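Side-chain contacts in Mutt/nudix family protein (Deinococcus radiodurans, PDB 2W4E), which probably hydrolyses the pyrophosphate bond of ADP-ribose with the aid of magnesium, and is represented here by its Nudix domain, the N-terminal part having been removed: residues G40-K43 against G44-L47; I123-G126 against P127-L130; Q134-G137 against E138-R142. One frame throughout, in Å; residues are numbered along the deposited sequence.

Contact 1 (G40-K43 against G44-L47); sequences GVEK and GEDL
Glu-45 folds back over Glu-42 in the loop that opens the Nudix box, the family signature running from strand 37-40 into helix 47-59. The tight part is a type I turn from Glu-42 to Glu-45, held at both ends by the same two residues. Glu-45 N donates to Glu-42 O (3.1 Å) from above the carbonyl plane, and Glu-45 OE2 accepts from Glu-42 N (2.7 Å) on its anti side, with an N-H...O angle of 161°. The Glu-45 chain is extended beyond CG, which carries its carboxylate across the mouth of the turn. Alongside, Val-41 CG1, anti to its own backbone nitrogen (chi1 177°), rests against Glu-45 O at 3.5 Å. With an alanine in place of Glu-45, Glu-42 N would probably lose its acceptor and Arg-53, which pairs with Glu-45 OE1, its charged mate, so the turn would be less firmly tied to the helix.

The solvent side is looser. The CA-CB bond of Lys-43 points away from 44-47, and a water at the exposed bend donates to Lys-43 O (2.7 Å) and weakly to Glu-45 O.

Arg-53, salt-bridged to Glu-45 and only weakly paired with Glu-42, probably offsets the like charges of the two carboxylates, whose planes are 12° apart and whose atoms Glu-42 OE1 and Glu-45 OE1 stand 3.9 Å from each other.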
loop_
_atom_site.group_PDB
_atom_site.type_symbol
_atom_site.label_atom_id
_atom_site.label_comp_id
_atom_site.label_asym_id
_atom_site.label_seq_id
_atom_site.Cartn_x
_atom_site.Cartn_y
_atom_site.Cartn_z
ATOM N N GLY A 40 6.217 5.943 -15.259
ATOM C CA GLY A 40 5.006 6.605 -15.768
ATOM C C GLY A 40 4.534 5.956 -17.050
ATOM O O GLY A 40 5.346 5.420 -17.804
ATOM N N VAL A 41 3.222 5.998 -17.294
ATOM C CA VAL A 41 2.640 5.486 -18.532
ATOM C C VAL A 41 2.650 6.641 -19.541
ATOM O O VAL A 41 2.160 7.724 -19.227
ATOM C CB VAL A 41 1.186 4.998 -18.305
ATOM C CG1 VAL A 41 0.526 4.525 -19.598
ATOM C CG2 VAL A 41 1.129 3.895 -17.225
ATOM N N GLU A 42 3.220 6.411 -20.723
ATOM C CA GLU A 42 3.315 7.441 -21.784
ATOM C C GLU A 42 1.974 7.789 -22.435
ATOM O O GLU A 42 0.990 7.063 -22.267
ATOM C CB GLU A 42 4.334 7.029 -22.853
ATOM C CG GLU A 42 5.760 7.469 -22.540
ATOM C CD GLU A 42 6.834 6.522 -23.100
ATOM O OE1 GLU A 42 6.635 5.941 -24.191
ATOM O OE2 GLU A 42 7.894 6.361 -22.447
ATOM N N LYS A 43 1.965 8.910 -23.174
ATOM C CA LYS A 43 0.752 9.513 -23.789
ATOM C C LYS A 43 -0.150 8.522 -24.497
ATOM O O LYS A 43 -1.334 8.386 -24.163
ATOM C CB LYS A 43 1.133 10.618 -24.811
ATOM C CG LYS A 43 -0.081 11.241 -25.561
ATOM C CD LYS A 43 0.176 11.503 -27.061
ATOM C CE LYS A 43 -0.994 12.265 -27.710
ATOM N NZ LYS A 43 -2.310 11.573 -27.525
ATOM N N GLY A 44 0.411 7.865 -25.508
ATOM C CA GLY A 44 -0.363 6.976 -26.342
ATOM C C GLY A 44 -0.112 5.551 -25.928
ATOM O O GLY A 44 -0.113 4.652 -26.780
ATOM N N GLU A 45 0.099 5.338 -24.623
ATOM C CA GLU A 45 0.486 4.017 -24.144
ATOM C C GLU A 45 -0.615 3.310 -23.400
ATOM O O GLU A 45 -1.237 3.860 -22.506
ATOM C CB GLU A 45 1.726 4.108 -23.270
ATOM C CG GLU A 45 2.702 2.979 -23.479
ATOM C CD GLU A 45 3.958 3.183 -22.683
ATOM O OE1 GLU A 45 5.003 2.596 -23.047
ATOM O OE2 GLU A 45 3.912 3.937 -21.682
ATOM N N ASP A 46 -0.841 2.070 -23.785
ATOM C CA ASP A 46 -1.713 1.184 -23.061
ATOM C C ASP A 46 -0.988 0.649 -21.813
ATOM O O ASP A 46 0.249 0.617 -21.785
ATOM C CB ASP A 46 -2.093 0.045 -23.984
ATOM C CG ASP A 46 -3.110 -0.872 -23.381
ATOM O OD1 ASP A 46 -3.738 -0.480 -22.365
ATOM O OD2 ASP A 46 -3.286 -1.988 -23.935
ATOM N N LEU A 47 -1.754 0.241 -20.796
ATOM C CA LEU A 47 -1.181 -0.174 -19.508
ATOM C C LEU A 47 -0.263 -1.379 -19.683
ATOM O O LEU A 47 0.864 -1.368 -19.163
ATOM C CB LEU A 47 -2.251 -0.494 -18.467
ATOM C CG LEU A 47 -3.309 0.567 -18.181
ATOM C CD1 LEU A 47 -4.357 0.652 -19.346
ATOM C CD2 LEU A 47 -3.981 0.283 -16.832
HETATM O O HOH W 1 -2.602 6.055 -24.303
#

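Contact 2 (I123-G126 against P127-L130); sequences IQDG and PSSL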
loop_
_atom_site.group_PDB
_atom_site.type_symbol
_atom_site.label_atom_id
_atom_site.label_comp_id
_atom_site.label_asym_id
_atom_site.label_seq_id
_atom_site.Cartn_x
_atom_site.Cartn_y
_atom_site.Cartn_z
ATOM N N ILE A 123 10.487 -3.222 4.162
ATOM C CA ILE A 123 10.135 -2.595 2.878
ATOM C C ILE A 123 9.323 -1.310 3.185
ATOM O O ILE A 123 8.103 -1.365 3.358
ATOM C CB ILE A 123 9.251 -3.516 1.986
ATOM C CG1 ILE A 123 9.783 -4.964 1.935
ATOM C CG2 ILE A 123 9.088 -2.920 0.574
ATOM C CD1 ILE A 123 10.622 -5.273 0.788
ATOM N N GLN A 124 10.005 -0.176 3.238
ATOM C CA GLN A 124 9.372 1.077 3.657
ATOM C C GLN A 124 8.712 1.756 2.459
ATOM O O GLN A 124 7.975 2.693 2.660
ATOM C CB GLN A 124 10.397 2.038 4.271
ATOM C CG GLN A 124 11.159 1.527 5.527
ATOM C CD GLN A 124 12.503 2.223 5.576
ATOM O OE1 GLN A 124 13.302 2.070 4.662
ATOM N NE2 GLN A 124 12.716 3.063 6.592
ATOM N N ASP A 125 8.990 1.314 1.230
ATOM C CA ASP A 125 8.319 1.906 0.050
ATOM C C ASP A 125 6.842 1.498 0.047
ATOM O O ASP A 125 6.527 0.311 -0.078
ATOM C CB ASP A 125 8.983 1.540 -1.284
ATOM C CG ASP A 125 8.330 2.253 -2.468
ATOM O OD1 ASP A 125 8.348 3.497 -2.501
ATOM O OD2 ASP A 125 7.752 1.602 -3.347
ATOM N N GLY A 126 5.941 2.462 0.234
ATOM C CA GLY A 126 4.500 2.126 0.310
ATOM C C GLY A 126 3.915 1.447 -0.949
ATOM O O GLY A 126 3.298 0.384 -0.839
ATOM N N PRO A 127 4.083 2.055 -2.132
ATOM C CA PRO A 127 3.530 1.437 -3.375
ATOM C C PRO A 127 4.063 0.008 -3.628
ATOM O O PRO A 127 3.291 -0.888 -4.031
ATOM C CB PRO A 127 3.983 2.386 -4.483
ATOM C CG PRO A 127 4.126 3.758 -3.799
ATOM C CD PRO A 127 4.636 3.409 -2.385
ATOM N N SER A 128 5.348 -0.211 -3.373
ATOM C CA SER A 128 5.917 -1.560 -3.475
ATOM C C SER A 128 5.350 -2.480 -2.451
ATOM O O SER A 128 5.042 -3.620 -2.787
ATOM C CB SER A 128 7.464 -1.589 -3.391
ATOM O OG SER A 128 8.026 -0.784 -4.427
ATOM N N SER A 129 5.212 -2.013 -1.204
ATOM C CA SER A 129 4.653 -2.912 -0.155
ATOM C C SER A 129 3.216 -3.278 -0.492
ATOM O O SER A 129 2.821 -4.414 -0.299
ATOM C CB SER A 129 4.645 -2.280 1.264
ATOM O OG SER A 129 5.956 -1.969 1.652
ATOM N N LEU A 130 2.431 -2.311 -0.962
ATOM C CA LEU A 130 1.009 -2.604 -1.191
ATOM C C LEU A 130 0.915 -3.627 -2.336
ATOM O O LEU A 130 0.096 -4.515 -2.303
ATOM C CB LEU A 130 0.218 -1.329 -1.551
ATOM C CG LEU A 130 -1.265 -1.492 -1.914
ATOM C CD1 LEU A 130 -2.070 -2.390 -0.884
ATOM C CD2 LEU A 130 -1.910 -0.133 -2.038
#
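The N-terminal cap of helix 126-141 is built by Asp-125, whose carboxylate turns back onto Ser-128 in the first turn. Its CG lies anti to the backbone nitrogen (chi1 -176°), which brings OD2 over the start of the helix. Asp-125 OD2 takes two bonds from one residue: Ser-128 N donates at 3.0 Å from above the carboxylate plane, and Ser-128 OG donates at 2.6 Å on the anti side. The same hydroxyl accepts from Ile-36 N, so the cap is tied to the chain just past strand 31-35. As an N-cap, the aspartate would be expected to interact favourably with the helix N-terminus, and it sits in a buried part of the Nudix domain at the subunit interface, where Pro-76 of the second subunit packs on it. The Pro-127 ring, which has no amide hydrogen to offer, crosses the Asp-125 side chain at about a right angle, its CD 3.7 Å from Asp-125 OD1. Beyond Ser-128, Ser-129 N gives the regular bond to Asp-125 O (2.9 Å). Its hydroxyl has two possible acceptors, with Ser-129 OG 2.8 Å from Ile-123 O and 2.9 Å from Asp-125 O, while Ile-123 CG2 touches that OG at 3.4 Å.

Contact 3 (Q134-G137 against E138-R142); sequences QARG and ELTRR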
loop_
_atom_site.group_PDB
_atom_site.type_symbol
_atom_site.label_atom_id
_atom_site.label_comp_id
_atom_site.label_asym_id
_atom_site.label_seq_id
_atom_site.Cartn_x
_atom_site.Cartn_y
_atom_site.Cartn_z
ATOM N N GLN A 134 -0.880 -7.279 -2.270
ATOM C CA GLN A 134 -1.965 -7.657 -3.202
ATOM C C GLN A 134 -1.607 -8.890 -4.045
ATOM O O GLN A 134 -2.495 -9.634 -4.427
ATOM C CB GLN A 134 -2.290 -6.490 -4.160
ATOM C CG GLN A 134 -2.957 -5.238 -3.533
ATOM C CD GLN A 134 -2.993 -4.105 -4.580
ATOM O OE1 GLN A 134 -2.258 -4.159 -5.574
ATOM N NE2 GLN A 134 -3.796 -3.104 -4.361
ATOM N N ALA A 135 -0.318 -9.111 -4.337
ATOM C CA ALA A 135 0.098 -10.270 -5.146
ATOM C C ALA A 135 0.187 -11.593 -4.351
ATOM O O ALA A 135 0.335 -12.667 -4.927
ATOM C CB ALA A 135 1.472 -9.980 -5.785
ATOM N N ARG A 136 0.127 -11.495 -3.029
ATOM C CA ARG A 136 0.508 -12.628 -2.147
ATOM C C ARG A 136 -0.403 -13.840 -2.328
ATOM O O ARG A 136 0.083 -14.965 -2.391
ATOM C CB ARG A 136 0.520 -12.171 -0.676
ATOM C CG ARG A 136 1.070 -13.209 0.290
ATOM C CD ARG A 136 1.088 -12.652 1.732
ATOM N NE ARG A 136 1.964 -13.521 2.518
ATOM C CZ ARG A 136 2.585 -13.201 3.643
ATOM N NH1 ARG A 136 2.452 -11.990 4.190
ATOM N NH2 ARG A 136 3.339 -14.115 4.241
ATOM N N GLY A 137 -1.713 -13.600 -2.434
ATOM C CA GLY A 137 -2.702 -14.696 -2.628
ATOM C C GLY A 137 -2.396 -15.475 -3.905
ATOM O O GLY A 137 -2.266 -16.721 -3.884
ATOM N N GLU A 138 -2.255 -14.747 -5.010
ATOM C CA GLU A 138 -1.805 -15.345 -6.297
ATOM C C GLU A 138 -0.517 -16.185 -6.197
ATOM O O GLU A 138 -0.448 -17.301 -6.714
ATOM C CB GLU A 138 -1.650 -14.236 -7.351
ATOM C CG GLU A 138 -1.515 -14.699 -8.766
ATOM C CD GLU A 138 -2.782 -15.378 -9.357
ATOM O OE1 GLU A 138 -3.910 -14.839 -9.274
ATOM O OE2 GLU A 138 -2.633 -16.466 -9.926
ATOM N N LEU A 139 0.526 -15.651 -5.559
ATOM C CA LEU A 139 1.794 -16.403 -5.505
ATOM C C LEU A 139 1.697 -17.678 -4.653
ATOM O O LEU A 139 2.374 -18.697 -4.911
ATOM C CB LEU A 139 2.915 -15.483 -5.003
ATOM C CG LEU A 139 3.228 -14.290 -5.958
ATOM C CD1 LEU A 139 4.101 -13.259 -5.235
ATOM C CD2 LEU A 139 3.939 -14.824 -7.185
ATOM N N THR A 140 0.868 -17.607 -3.619
ATOM C CA THR A 140 0.670 -18.754 -2.708
ATOM C C THR A 140 -0.110 -19.842 -3.425
ATOM O O THR A 140 0.241 -21.000 -3.354
ATOM C CB THR A 140 -0.109 -18.323 -1.464
ATOM O OG1 THR A 140 0.542 -17.175 -0.887
ATOM C CG2 THR A 140 -0.175 -19.483 -0.440
ATOM N N ARG A 141 -1.163 -19.448 -4.122
ATOM C CA ARG A 141 -1.964 -20.384 -4.919
ATOM C C ARG A 141 -1.161 -21.137 -5.971
ATOM O O ARG A 141 -1.344 -22.340 -6.145
ATOM C CB ARG A 141 -3.123 -19.662 -5.575
ATOM C CG ARG A 141 -4.131 -19.213 -4.555
ATOM C CD ARG A 141 -5.437 -18.772 -5.185
ATOM N NE ARG A 141 -5.321 -17.570 -6.014
ATOM C CZ ARG A 141 -5.521 -16.314 -5.596
ATOM N NH1 ARG A 141 -5.819 -16.051 -4.325
ATOM N NH2 ARG A 141 -5.424 -15.305 -6.460
ATOM N N ARG A 142 -0.237 -20.449 -6.629
ATOM C CA ARG A 142 0.647 -21.084 -7.619
ATOM C C ARG A 142 1.810 -21.883 -7.003
ATOM O O ARG A 142 2.586 -22.517 -7.737
ATOM C CB ARG A 142 1.210 -20.018 -8.561
ATOM C CG ARG A 142 0.169 -19.393 -9.441
ATOM C CD ARG A 142 0.727 -18.168 -10.129
ATOM N NE ARG A 142 -0.357 -17.473 -10.803
ATOM C CZ ARG A 142 -0.531 -17.475 -12.119
ATOM N NH1 ARG A 142 0.335 -18.106 -12.887
ATOM N NH2 ARG A 142 -1.545 -16.813 -12.666
HETATM O O HOH W 2 -3.118 -12.195 -5.063
HETATM O O HOH W 3 1.775 -16.681 1.741
#
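Ala-135 with Leu-139, Arg-136 with Thr-140 and Gly-137 with Arg-141 illustrate how residues four apart along helix 126-141 meet in three different ways. The helix is slightly opened just before them: water 2 stands between Gln-134 O, to which it donates, and Glu-138 N, from which it accepts, in place of the direct backbone bond. At Ala-135 the regular pattern resumes, with Leu-139 N donating to Ala-135 O, and the pairing is apolar: Ala-135 CB lies 4.2 Å from Leu-139 CD1.

Arg-136 comes next, and its carbonyl is gripped twice. Thr-140 N donates to Arg-136 O at 3.0 Å and Thr-140 OG1 at 2.7 Å, reaching the oxygen from opposite faces of the carbonyl plane. The hydroxyl can do this because OG1 lies beside its own backbone nitrogen (chi1 -52°). It also accepts from water 3, which in turn accepts from NE of the extended Arg-136 chain; the far end of that arginine pairs with Glu-119.

At Gly-137 the Arg-141 chain bends at chi3 and lays one guanidinium face over the backbone, Arg-141 NH1 lying 3.5 Å from Gly-137 C. Arg-141 NH2 then reaches Glu-138 OE1 (3.2 Å) from above the carboxylate plane. Arg-142 takes the other oxygen side-on, its NE donating to the anti lone pair of Glu-138 OE2 at 2.6 Å and its NH2 to the same atom, which probably holds the carboxylate between the two arginines; Arg-142 also pairs with Glu-65.

Leu-139 packs between Leu-111 and Tyr-115 of helix 111-120 and Leu-89 of strand 82-93, while Glu-138 and Arg-142 lie on Val-67 of strand 65-68.

The three contacts trace a passage from core to surface. Contact 2 is buried and lies nearest the centre of the chain, against the second subunit; contact 3 is partly buried, and contact 1 is a surface loop. Contacts 2 and 3 share helix 126-141, adjoining along it with centres 17 Å apart, whereas contact 1 belongs to the Nudix-box loop, its nearest atoms about 12 Å from either. A carboxylate works in each place, but differently: in 1 it braces a turn, in 2 it caps a helix start, one serine satisfying one oxygen through N and OG, and in 3 it joins arginines near the helix end. Ordered water takes part in contacts 1 and 3.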